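Local coordinates for protein acyl-coenzyme A oxidase 1 (Yarrowia lipolytica, PDB 5Y9D) that oxidises acyl-CoA esters to (2E)-enoyl-CoA with FAD as cofactor, passing the electrons to oxygen to give hydrogen peroxide in peroxisomal fatty acid beta-oxidation, at residues 103-106 with 112-115; 55-60 with 106-111; 286-291 with 393-398; 133-138 with 216-221. All coordinates share one frame; numbering follows the deposited sequence.

Interaction 1: residues 103-106 with 112-115; sequences VTDT and WRAQ
Asp105 and Arg113 form a bidentate salt bridge. Arg113 grips the carboxylate side-on, with NE and NH2 each taking one oxygen. The bond from Arg113 NE to Asp105 OD2 is 2.7 Å long and nearly straight, 170° at the hydrogen. It uses the syn lone pair of OD2 and lies in the guanidinium plane. The second bond, from Arg113 NH2 to Asp105 OD1, is 2.9 Å and more bent, at 155°. It also arrives on the syn side, but slightly out of the carboxylate plane. The two flat groups are nearly coplanar, 14° apart, and the paired bonds oppose rotation of either one. The Arg113 side chain leaves its helix with CG opposite the backbone N and bends at chi3, which turns the guanidinium edge to the acid.

This bridge spans the joint between two consecutive helices of the all-helical N-terminal domain. Asp105 sits in the short link after helix 101-104, and Arg113 lies on helix 107-118. Between them Thr106 is the N-cap residue of the second helix. Asp105 thus ties the link to the helix that follows, one and a half to two turns in.

Tyr101 makes a cation-pi contact with the same guanidinium. Arg113 also packs on Ile64 of helix 55-70, so the buried arginine meets a third helix. Further along, Gln115 is hydrogen-bonded to Ser314 of helix 306-334.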
loop_
_atom_site.group_PDB
_atom_site.type_symbol
_atom_site.label_atom_id
_atom_site.label_comp_id
_atom_site.label_asym_id
_atom_site.label_seq_id
_atom_site.Cartn_x
_atom_site.Cartn_y
_atom_site.Cartn_z
ATOM N N VAL A 103 16.131 -0.097 -32.411
ATOM C CA VAL A 103 16.540 0.377 -33.714
ATOM C C VAL A 103 15.371 0.447 -34.668
ATOM O O VAL A 103 15.419 1.214 -35.610
ATOM C CB VAL A 103 17.629 -0.534 -34.329
ATOM C CG1 VAL A 103 17.917 -0.150 -35.778
ATOM C CG2 VAL A 103 18.904 -0.430 -33.505
ATOM N N THR A 104 14.337 -0.361 -34.459
ATOM C CA THR A 104 13.261 -0.413 -35.426
ATOM C C THR A 104 12.008 0.288 -34.947
ATOM O O THR A 104 11.236 0.761 -35.767
ATOM C CB THR A 104 12.944 -1.860 -35.863
ATOM O OG1 THR A 104 12.566 -2.667 -34.738
ATOM C CG2 THR A 104 14.170 -2.467 -36.544
ATOM N N ASP A 105 11.818 0.366 -33.634
ATOM C CA ASP A 105 10.568 0.853 -33.081
ATOM C C ASP A 105 10.345 2.336 -33.407
ATOM O O ASP A 105 11.250 3.166 -33.303
ATOM C CB ASP A 105 10.494 0.641 -31.532
ATOM C CG ASP A 105 10.058 -0.805 -31.112
ATOM O OD1 ASP A 105 9.710 -1.652 -31.970
ATOM O OD2 ASP A 105 10.052 -1.094 -29.894
ATOM N N THR A 106 9.107 2.652 -33.775
ATOM C CA THR A 106 8.598 4.015 -33.728
ATOM C C THR A 106 8.393 4.441 -32.276
ATOM O O THR A 106 8.483 3.622 -31.370
ATOM C CB THR A 106 7.229 4.103 -34.430
ATOM O OG1 THR A 106 6.277 3.234 -33.769
ATOM C CG2 THR A 106 7.371 3.727 -35.900
ATOM N N TRP A 112 4.612 1.493 -26.202
ATOM C CA TRP A 112 3.746 0.346 -25.976
ATOM C C TRP A 112 4.514 -0.881 -25.577
ATOM O O TRP A 112 4.106 -1.621 -24.722
ATOM C CB TRP A 112 2.858 0.075 -27.187
ATOM C CG TRP A 112 1.734 1.103 -27.366
ATOM C CD1 TRP A 112 1.385 2.136 -26.504
ATOM C CD2 TRP A 112 0.793 1.151 -28.430
ATOM N NE1 TRP A 112 0.303 2.818 -26.995
ATOM C CE2 TRP A 112 -0.077 2.243 -28.177
ATOM C CE3 TRP A 112 0.625 0.414 -29.598
ATOM C CZ2 TRP A 112 -1.109 2.595 -29.053
ATOM C CZ3 TRP A 112 -0.411 0.767 -30.471
ATOM C CH2 TRP A 112 -1.266 1.835 -30.186
ATOM N N ARG A 113 5.663 -1.098 -26.160
ATOM C CA ARG A 113 6.435 -2.278 -25.770
ATOM C C ARG A 113 6.895 -2.188 -24.325
ATOM O O ARG A 113 6.905 -3.175 -23.594
ATOM C CB ARG A 113 7.611 -2.422 -26.693
ATOM C CG ARG A 113 8.310 -3.735 -26.600
ATOM C CD ARG A 113 9.528 -3.676 -27.488
ATOM N NE ARG A 113 9.157 -3.377 -28.868
ATOM C CZ ARG A 113 8.519 -4.227 -29.661
ATOM N NH1 ARG A 113 8.169 -5.415 -29.221
ATOM N NH2 ARG A 113 8.226 -3.897 -30.905
ATOM N N ALA A 114 7.250 -0.995 -23.911
ATOM C CA ALA A 114 7.627 -0.744 -22.514
ATOM C C ALA A 114 6.416 -0.854 -21.542
ATOM O O ALA A 114 6.477 -1.552 -20.528
ATOM C CB ALA A 114 8.325 0.615 -22.405
ATOM N N GLN A 115 5.306 -0.226 -21.881
ATOM C CA GLN A 115 4.098 -0.305 -21.058
ATOM C C GLN A 115 3.586 -1.734 -20.883
ATOM O O GLN A 115 3.358 -2.183 -19.756
ATOM C CB GLN A 115 2.999 0.589 -21.645
ATOM C CG GLN A 115 3.312 2.060 -21.521
ATOM C CD GLN A 115 2.539 2.948 -22.479
ATOM O OE1 GLN A 115 1.565 2.534 -23.141
ATOM N NE2 GLN A 115 2.950 4.200 -22.525
#

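Interaction 2: residues 55-60 with 106-111; sequences EEETQI and TEKLSL
Ile60 and Leu109 touch through single methyl groups, Ile60 CG2 and Leu109 CD2, 3.5 Å apart. Their side chains cross at about a right angle. The contact is helix-to-helix packing in the N-terminal helical domain, between the first turns of helix 55-70 and helix 107-118. Ile60 CG2 lies opposite the backbone N, and its CA-CB bond is directed at the partner helix. The CA-CB bond of Leu109 is not, and it is the CD2 branch that carries the side chain across.

A salt bridge flanks the methyl pair. Glu57 OE1 and Lys108 NZ are 3.5 Å apart, a long ion pair without a hydrogen bond. Their side chains also cross at about a right angle. Glu57 is folded at chi2 (-56°), while Lys108 is bent at chi2, chi3 and chi4. Both chains curl to bring their charges together instead of reaching out straight.

Trp112, one turn after Lys108, packs on both Glu57 and Ile60, adding an aromatic surface to the same interface. On the other helix, Thr58 OG1 is hydrogen-bonded to Asn49 and Asn52, joining this turn to the end of helix 44-52. Gln59 NE2 donates back to Glu55 OE2, and that carboxylate has a second partner in Arg45.

Leu109 is held at the start of its helix by the Thr106 cap. Leu109 N donates to Thr106 OG1 over 3.2 Å, at 168°.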
loop_
_atom_site.group_PDB
_atom_site.type_symbol
_atom_site.label_atom_id
_atom_site.label_comp_id
_atom_site.label_asym_id
_atom_site.label_seq_id
_atom_site.Cartn_x
_atom_site.Cartn_y
_atom_site.Cartn_z
ATOM N N GLU A 55 -9.195 -1.679 -34.365
ATOM C CA GLU A 55 -8.693 -3.020 -34.656
ATOM C C GLU A 55 -7.213 -3.032 -35.076
ATOM O O GLU A 55 -6.458 -3.956 -34.732
ATOM C CB GLU A 55 -9.570 -3.680 -35.735
ATOM C CG GLU A 55 -8.996 -4.932 -36.401
ATOM C CD GLU A 55 -9.065 -6.195 -35.528
ATOM O OE1 GLU A 55 -10.172 -6.558 -35.056
ATOM O OE2 GLU A 55 -8.017 -6.852 -35.343
ATOM N N GLU A 56 -6.791 -1.995 -35.790
ATOM C CA GLU A 56 -5.407 -1.878 -36.198
ATOM C C GLU A 56 -4.503 -1.783 -34.980
ATOM O O GLU A 56 -3.452 -2.418 -34.927
ATOM C CB GLU A 56 -5.210 -0.663 -37.093
ATOM C CG GLU A 56 -6.114 -0.650 -38.319
ATOM C CD GLU A 56 -6.022 -1.934 -39.130
ATOM O OE1 GLU A 56 -4.872 -2.332 -39.487
ATOM O OE2 GLU A 56 -7.101 -2.529 -39.408
ATOM N N GLU A 57 -4.930 -1.017 -33.984
ATOM C CA GLU A 57 -4.121 -0.812 -32.789
ATOM C C GLU A 57 -4.074 -2.090 -31.955
ATOM O O GLU A 57 -3.032 -2.484 -31.448
ATOM C CB GLU A 57 -4.656 0.345 -31.959
ATOM C CG GLU A 57 -4.981 1.614 -32.742
ATOM C CD GLU A 57 -3.816 2.166 -33.553
ATOM O OE1 GLU A 57 -2.642 1.831 -33.262
ATOM O OE2 GLU A 57 -4.078 2.961 -34.485
ATOM N N THR A 58 -5.208 -2.747 -31.833
ATOM C CA THR A 58 -5.254 -4.036 -31.189
ATOM C C THR A 58 -4.328 -5.054 -31.839
ATOM O O THR A 58 -3.673 -5.833 -31.130
ATOM C CB THR A 58 -6.673 -4.561 -31.189
ATOM O OG1 THR A 58 -7.466 -3.628 -30.456
ATOM C CG2 THR A 58 -6.745 -5.926 -30.531
ATOM N N GLN A 59 -4.256 -5.047 -33.168
ATOM C CA GLN A 59 -3.368 -5.979 -33.850
ATOM C C GLN A 59 -1.920 -5.706 -33.503
ATOM O O GLN A 59 -1.147 -6.639 -33.293
ATOM C CB GLN A 59 -3.574 -5.957 -35.354
ATOM C CG GLN A 59 -4.655 -6.921 -35.829
ATOM C CD GLN A 59 -4.827 -6.877 -37.344
ATOM O OE1 GLN A 59 -3.864 -7.123 -38.102
ATOM N NE2 GLN A 59 -6.046 -6.545 -37.796
ATOM N N ILE A 60 -1.570 -4.425 -33.425
ATOM C CA ILE A 60 -0.221 -4.007 -33.106
ATOM C C ILE A 60 0.071 -4.372 -31.657
ATOM O O ILE A 60 1.145 -4.875 -31.324
ATOM C CB ILE A 60 -0.054 -2.504 -33.365
ATOM C CG1 ILE A 60 0.014 -2.260 -34.868
ATOM C CG2 ILE A 60 1.211 -1.952 -32.717
ATOM C CD1 ILE A 60 -0.098 -0.794 -35.261
ATOM N N THR A 106 9.107 2.652 -33.775
ATOM C CA THR A 106 8.598 4.015 -33.728
ATOM C C THR A 106 8.393 4.441 -32.276
ATOM O O THR A 106 8.483 3.622 -31.370
ATOM C CB THR A 106 7.229 4.103 -34.430
ATOM O OG1 THR A 106 6.277 3.234 -33.769
ATOM C CG2 THR A 106 7.371 3.727 -35.900
ATOM N N GLU A 107 8.074 5.716 -32.070
ATOM C CA GLU A 107 7.755 6.244 -30.733
ATOM C C GLU A 107 6.586 5.480 -30.084
ATOM O O GLU A 107 6.659 5.065 -28.917
ATOM C CB GLU A 107 7.420 7.740 -30.804
ATOM C CG GLU A 107 8.306 8.610 -29.919
ATOM C CD GLU A 107 9.693 8.822 -30.504
ATOM O OE1 GLU A 107 10.543 9.467 -29.845
ATOM O OE2 GLU A 107 9.944 8.345 -31.630
ATOM N N LYS A 108 5.525 5.275 -30.859
ATOM C CA LYS A 108 4.328 4.571 -30.384
ATOM C C LYS A 108 4.663 3.131 -29.971
ATOM O O LYS A 108 4.318 2.710 -28.863
ATOM C CB LYS A 108 3.239 4.605 -31.462
ATOM C CG LYS A 108 1.823 4.298 -30.979
ATOM C CD LYS A 108 0.801 5.352 -31.434
ATOM C CE LYS A 108 0.596 5.374 -32.950
ATOM N NZ LYS A 108 -0.020 4.114 -33.473
ATOM N N LEU A 109 5.362 2.397 -30.840
ATOM C CA LEU A 109 5.817 1.036 -30.499
ATOM C C LEU A 109 6.702 0.996 -29.258
ATOM O O LEU A 109 6.566 0.100 -28.429
ATOM C CB LEU A 109 6.536 0.355 -31.675
ATOM C CG LEU A 109 5.668 0.084 -32.915
ATOM C CD1 LEU A 109 6.175 -1.090 -33.724
ATOM C CD2 LEU A 109 4.217 -0.171 -32.543
ATOM N N SER A 110 7.581 1.974 -29.114
ATOM C CA SER A 110 8.522 1.990 -28.008
ATOM C C SER A 110 7.727 2.169 -26.741
ATOM O O SER A 110 7.846 1.363 -25.820
ATOM C CB SER A 110 9.601 3.072 -28.228
ATOM O OG SER A 110 10.081 3.679 -27.037
ATOM N N LEU A 111 6.869 3.190 -26.701
ATOM C CA LEU A 111 5.980 3.397 -25.554
ATOM C C LEU A 111 5.278 2.085 -25.202
ATOM O O LEU A 111 5.360 1.612 -24.055
ATOM C CB LEU A 111 4.938 4.477 -25.849
ATOM C CG LEU A 111 5.452 5.932 -25.828
ATOM C CD1 LEU A 111 4.485 6.905 -26.505
ATOM C CD2 LEU A 111 5.764 6.400 -24.401
#

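Interaction 3: residues 286-291 with 393-398; sequences YAKVSD and NPNDPA
Pro394, Lys288 and Tyr286 bury the most surface here, closely followed by Asn395. Pro394 CG meets the edge of the Tyr286 ring near its plane. It sits 3.8 Å from Tyr286 CE1 and 3.9 Å from Tyr286 CD1, so one ring carbon spans a single C-C edge of the tyrosine. The CA-CB bond of Tyr286 is directed away from the other loop. With CG set beside the backbone N (chi1 -58°), the ring still reaches the proline.

The polar half of the contact is a hydrogen bond from Lys288 NZ to Asn395 OD1, 3.1 Å long. The two side chains approach from opposite directions. The ammonium group is tilted 24° from the carbonyl plane of the amide. Lys288 is bent at chi2 and again at chi4 (-60°), and the last bend sets NZ beside the amide oxygen. NZ also makes a weak hydrogen bond to Met284 O.

The contact joins two surface loops. Residues 286-291 lead from strand 275-278 toward helix 306-334. Residues 393-398 connect helices 355-391 and 400-437 and begin with a type I beta turn from Asn393 to Asp396. Asn393 OD1 accepts from Asn395 N at 2.9 Å, an Asx turn that probably restrains the backbone at Asn395. A second Asx turn follows, where Asp396 OD1 accepts from Ala398 N.

Asn395 also touches a crystal neighbour, which may influence its position. With one charged-to-neutral hydrogen bond and one small apolar touch, the chemistry is consistent with a modest surface link between the loops.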
loop_
_atom_site.group_PDB
_atom_site.type_symbol
_atom_site.label_atom_id
_atom_site.label_comp_id
_atom_site.label_asym_id
_atom_site.label_seq_id
_atom_site.Cartn_x
_atom_site.Cartn_y
_atom_site.Cartn_z
ATOM N N TYR A 286 19.129 24.941 -26.363
ATOM C CA TYR A 286 18.462 26.132 -25.866
ATOM C C TYR A 286 19.369 27.084 -25.100
ATOM O O TYR A 286 19.250 28.300 -25.227
ATOM C CB TYR A 286 17.318 25.718 -24.938
ATOM C CG TYR A 286 16.297 24.823 -25.588
ATOM C CD1 TYR A 286 15.761 25.148 -26.821
ATOM C CD2 TYR A 286 15.856 23.657 -24.962
ATOM C CE1 TYR A 286 14.827 24.332 -27.433
ATOM C CE2 TYR A 286 14.917 22.834 -25.565
ATOM C CZ TYR A 286 14.406 23.183 -26.804
ATOM O OH TYR A 286 13.464 22.401 -27.425
ATOM N N ALA A 287 20.241 26.527 -24.277
ATOM C CA ALA A 287 21.194 27.291 -23.487
ATOM C C ALA A 287 22.580 27.045 -24.040
ATOM O O ALA A 287 22.932 25.905 -24.280
ATOM C CB ALA A 287 21.131 26.844 -22.033
ATOM N N LYS A 288 23.367 28.111 -24.219
ATOM C CA LYS A 288 24.673 28.023 -24.869
ATOM C C LYS A 288 25.749 28.657 -24.031
ATOM O O LYS A 288 25.492 29.509 -23.196
ATOM C CB LYS A 288 24.637 28.710 -26.233
ATOM C CG LYS A 288 23.801 27.971 -27.269
ATOM C CD LYS A 288 22.762 28.884 -27.924
ATOM C CE LYS A 288 21.668 28.132 -28.691
ATOM N NZ LYS A 288 22.201 27.290 -29.810
ATOM N N VAL A 289 26.969 28.224 -24.261
ATOM C CA VAL A 289 28.124 28.806 -23.644
ATOM C C VAL A 289 29.194 28.790 -24.701
ATOM O O VAL A 289 29.441 27.740 -25.299
ATOM C CB VAL A 289 28.625 27.984 -22.450
ATOM C CG1 VAL A 289 29.904 28.594 -21.892
ATOM C CG2 VAL A 289 27.556 27.922 -21.375
ATOM N N SER A 290 29.810 29.949 -24.926
ATOM C CA SER A 290 30.860 30.098 -25.929
ATOM C C SER A 290 32.203 29.694 -25.344
ATOM O O SER A 290 32.350 29.563 -24.109
ATOM C CB SER A 290 30.933 31.562 -26.382
ATOM O OG SER A 290 31.432 32.394 -25.331
ATOM N N ASP A 291 33.192 29.534 -26.223
ATOM C CA ASP A 291 34.572 29.260 -25.794
ATOM C C ASP A 291 35.260 30.457 -25.089
ATOM O O ASP A 291 36.421 30.355 -24.681
ATOM C CB ASP A 291 35.419 28.767 -26.969
ATOM C CG ASP A 291 35.480 29.764 -28.138
ATOM O OD1 ASP A 291 35.002 30.918 -27.988
ATOM O OD2 ASP A 291 36.023 29.393 -29.212
ATOM N N ASN A 393 13.829 25.087 -35.095
ATOM C CA ASN A 393 15.197 25.550 -34.850
ATOM C C ASN A 393 15.149 26.837 -34.009
ATOM O O ASN A 393 14.594 27.840 -34.467
ATOM C CB ASN A 393 15.892 25.811 -36.191
ATOM C CG ASN A 393 17.321 26.300 -36.036
ATOM O OD1 ASN A 393 17.859 26.359 -34.927
ATOM N ND2 ASN A 393 17.943 26.660 -37.154
ATOM N N PRO A 394 15.700 26.810 -32.771
ATOM C CA PRO A 394 15.726 28.029 -31.931
ATOM C C PRO A 394 16.766 29.070 -32.354
ATOM O O PRO A 394 16.786 30.178 -31.807
ATOM C CB PRO A 394 16.057 27.501 -30.522
ATOM C CG PRO A 394 15.948 26.013 -30.601
ATOM C CD PRO A 394 16.185 25.632 -32.030
ATOM N N ASN A 395 17.631 28.706 -33.299
ATOM C CA ASN A 395 18.566 29.655 -33.904
ATOM C C ASN A 395 18.015 30.333 -35.168
ATOM O O ASN A 395 18.769 30.985 -35.897
ATOM C CB ASN A 395 19.900 28.962 -34.218
ATOM C CG ASN A 395 20.801 28.864 -33.008
ATOM O OD1 ASN A 395 20.331 28.716 -31.875
ATOM N ND2 ASN A 395 22.111 28.958 -33.239
ATOM N N ASP A 396 16.713 30.181 -35.424
ATOM C CA ASP A 396 16.063 30.881 -36.527
ATOM C C ASP A 396 15.143 32.002 -35.995
ATOM O O ASP A 396 14.204 31.732 -35.232
ATOM C CB ASP A 396 15.284 29.904 -37.415
ATOM C CG ASP A 396 15.084 30.435 -38.832
ATOM O OD1 ASP A 396 14.963 31.669 -39.003
ATOM O OD2 ASP A 396 15.051 29.617 -39.779
ATOM N N PRO A 397 15.425 33.270 -36.383
ATOM C CA PRO A 397 14.542 34.372 -35.988
ATOM C C PRO A 397 13.149 34.279 -36.611
ATOM O O PRO A 397 12.174 34.645 -35.965
ATOM C CB PRO A 397 15.283 35.620 -36.494
ATOM C CG PRO A 397 16.186 35.127 -37.575
ATOM C CD PRO A 397 16.605 33.760 -37.125
ATOM N N ALA A 398 13.057 33.792 -37.845
ATOM C CA ALA A 398 11.762 33.563 -38.484
ATOM C C ALA A 398 10.866 32.666 -37.617
ATOM O O ALA A 398 9.706 33.001 -37.352
ATOM C CB ALA A 398 11.949 32.953 -39.867
#

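Interaction 4: residues 133-138 with 216-221; sequences NLFIGS and HCVCFA
Helix 122-142 of the N-terminal helical domain packs here on strand 216-225 of the middle beta domain. The short segments cross at 73°, with axes 8.7 Å apart. All the residues that touch are buried, and no hydrogen bond crosses the interface.

Phe135 and Val218 carry the contact. Val218 CG2 lies 3.3 Å from Phe135 CD1 and 3.4 Å from Phe135 CE1, a close approach that is oblique to the ring. The ring edge also faces the strand backbone. Val218 N lies in the ring plane, 3.9 Å from Phe135 CD1, and Phe135 CE1 is 4.0 Å from Cys217 C. The ring gets there with Phe135 CG opposite the backbone N (chi1 168°), which brings it to the strand although the CA-CB bond does not point there.

The other valine methyl, Val218 CG1, meets Ser138 CB at 4.3 Å. One valine thus touches two helix residues with its two branches. The serine hydroxyl is turned back to its own helix: Ser138 OG donates to Leu134 O at 2.7 Å, nearly in line with the carbonyl. Leu134 O also accepts from Ser138 N, so a single oxygen serves two donors of one residue.

Next to the contact, Leu134 packs on Glu464, by similarity the proton acceptor. Phe166 covers Leu134 and Ser138, and Val218 pairs through its backbone with Cys165 and Ala167. The side chain of Val218 is about 9 Å from the bound FAD. This junction of the helical and beta domains near the FAD is typical of the acyl-CoA dehydrogenase and oxidase fold.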
loop_
_atom_site.group_PDB
_atom_site.type_symbol
_atom_site.label_atom_id
_atom_site.label_comp_id
_atom_site.label_asym_id
_atom_site.label_seq_id
_atom_site.Cartn_x
_atom_site.Cartn_y
_atom_site.Cartn_z
ATOM N N ASN A 133 14.726 5.879 -22.662
ATOM C CA ASN A 133 13.758 6.984 -22.372
ATOM C C ASN A 133 14.475 8.216 -21.792
ATOM O O ASN A 133 14.526 9.251 -22.426
ATOM C CB ASN A 133 12.595 6.496 -21.438
ATOM C CG ASN A 133 11.698 7.634 -20.895
ATOM O OD1 ASN A 133 11.164 8.442 -21.656
ATOM N ND2 ASN A 133 11.483 7.654 -19.565
ATOM N N LEU A 134 15.064 8.097 -20.607
ATOM C CA LEU A 134 15.619 9.259 -19.918
ATOM C C LEU A 134 16.898 9.800 -20.522
ATOM O O LEU A 134 16.999 10.982 -20.773
ATOM C CB LEU A 134 15.842 8.935 -18.457
ATOM C CG LEU A 134 14.531 8.677 -17.705
ATOM C CD1 LEU A 134 14.798 8.316 -16.254
ATOM C CD2 LEU A 134 13.644 9.900 -17.788
ATOM N N PHE A 135 17.862 8.931 -20.789
ATOM C CA PHE A 135 19.147 9.388 -21.243
ATOM C C PHE A 135 19.075 9.870 -22.686
ATOM O O PHE A 135 19.548 10.964 -23.010
ATOM C CB PHE A 135 20.232 8.314 -21.082
ATOM C CG PHE A 135 21.476 8.651 -21.794
ATOM C CD1 PHE A 135 22.411 9.456 -21.203
ATOM C CD2 PHE A 135 21.653 8.271 -23.106
ATOM C CE1 PHE A 135 23.554 9.822 -21.875
ATOM C CE2 PHE A 135 22.796 8.647 -23.802
ATOM C CZ PHE A 135 23.753 9.418 -23.174
ATOM N N ILE A 136 18.484 9.046 -23.541
ATOM C CA ILE A 136 18.386 9.355 -24.967
ATOM C C ILE A 136 17.481 10.533 -25.201
ATOM O O ILE A 136 17.798 11.400 -26.032
ATOM C CB ILE A 136 17.900 8.129 -25.757
ATOM C CG1 ILE A 136 19.065 7.154 -25.904
ATOM C CG2 ILE A 136 17.306 8.502 -27.124
ATOM C CD1 ILE A 136 20.211 7.685 -26.716
ATOM N N GLY A 137 16.378 10.579 -24.456
ATOM C CA GLY A 137 15.386 11.650 -24.609
ATOM C C GLY A 137 15.986 12.999 -24.271
ATOM O O GLY A 137 15.645 14.008 -24.894
ATOM N N SER A 138 16.892 12.999 -23.289
ATOM C CA SER A 138 17.571 14.208 -22.884
ATOM C C SER A 138 18.559 14.661 -23.944
ATOM O O SER A 138 18.680 15.839 -24.158
ATOM C CB SER A 138 18.267 14.063 -21.521
ATOM O OG SER A 138 17.370 13.597 -20.515
ATOM N N HIS A 216 28.000 6.078 -19.562
ATOM C CA HIS A 216 27.868 7.508 -19.694
ATOM C C HIS A 216 26.702 7.895 -18.865
ATOM O O HIS A 216 25.839 7.051 -18.597
ATOM C CB HIS A 216 27.623 7.872 -21.142
ATOM C CG HIS A 216 28.855 7.805 -21.970
ATOM N ND1 HIS A 216 29.432 6.611 -22.355
ATOM C CD2 HIS A 216 29.646 8.783 -22.465
ATOM C CE1 HIS A 216 30.524 6.862 -23.061
ATOM N NE2 HIS A 216 30.679 8.169 -23.133
ATOM N N CYS A 217 26.687 9.151 -18.437
ATOM C CA CYS A 217 25.505 9.720 -17.779
ATOM C C CYS A 217 25.160 11.082 -18.383
ATOM O O CYS A 217 26.007 11.723 -19.026
ATOM C CB CYS A 217 25.748 9.847 -16.273
ATOM S SG CYS A 217 26.305 11.450 -15.649
ATOM N N VAL A 218 23.909 11.489 -18.208
ATOM C CA VAL A 218 23.539 12.882 -18.357
ATOM C C VAL A 218 23.396 13.397 -16.970
ATOM O O VAL A 218 22.658 12.846 -16.186
ATOM C CB VAL A 218 22.197 13.068 -19.057
ATOM C CG1 VAL A 218 21.769 14.525 -19.001
ATOM C CG2 VAL A 218 22.305 12.642 -20.489
ATOM N N CYS A 219 24.097 14.456 -16.647
ATOM C CA CYS A 219 24.190 14.873 -15.256
ATOM C C CYS A 219 23.717 16.316 -15.120
ATOM O O CYS A 219 24.097 17.158 -15.914
ATOM C CB CYS A 219 25.632 14.706 -14.810
ATOM S SG CYS A 219 26.131 15.738 -13.428
ATOM N N PHE A 220 22.848 16.590 -14.161
ATOM C CA PHE A 220 22.309 17.943 -14.013
ATOM C C PHE A 220 23.113 18.677 -12.933
ATOM O O PHE A 220 23.360 18.122 -11.877
ATOM C CB PHE A 220 20.827 17.932 -13.670
ATOM C CG PHE A 220 19.952 17.441 -14.783
ATOM C CD1 PHE A 220 19.914 16.080 -15.111
ATOM C CD2 PHE A 220 19.158 18.319 -15.499
ATOM C CE1 PHE A 220 19.103 15.613 -16.137
ATOM C CE2 PHE A 220 18.352 17.864 -16.525
ATOM C CZ PHE A 220 18.311 16.503 -16.839
ATOM N N ALA A 221 23.509 19.918 -13.203
ATOM C CA ALA A 221 24.379 20.667 -12.308
ATOM C C ALA A 221 24.241 22.174 -12.516
ATOM O O ALA A 221 23.787 22.643 -13.568
ATOM C CB ALA A 221 25.826 20.258 -12.549
#

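How the interactions relate
Interactions 1 and 2 share Thr106 and helix 107-118, and Trp112 joins the two contacts. Interaction 1 is partly buried and polar throughout, a two-bond salt bridge, while interaction 2 lies at the surface and mixes a long ion pair with one methyl contact. Interaction 4 is the buried one: apolar across its interface, and close to a bound FAD, whereas interactions 1 to 3 lie away from the annotated sites. Interaction 4 uses helix 122-142, the next helix after 107-118, and so continues the helical domain onto the beta domain. Interaction 3 stands apart, its centre 20 Å or more from every other. It joins two surface loops, where a lysine ammonium donates to a neutral asparagine amide oxygen.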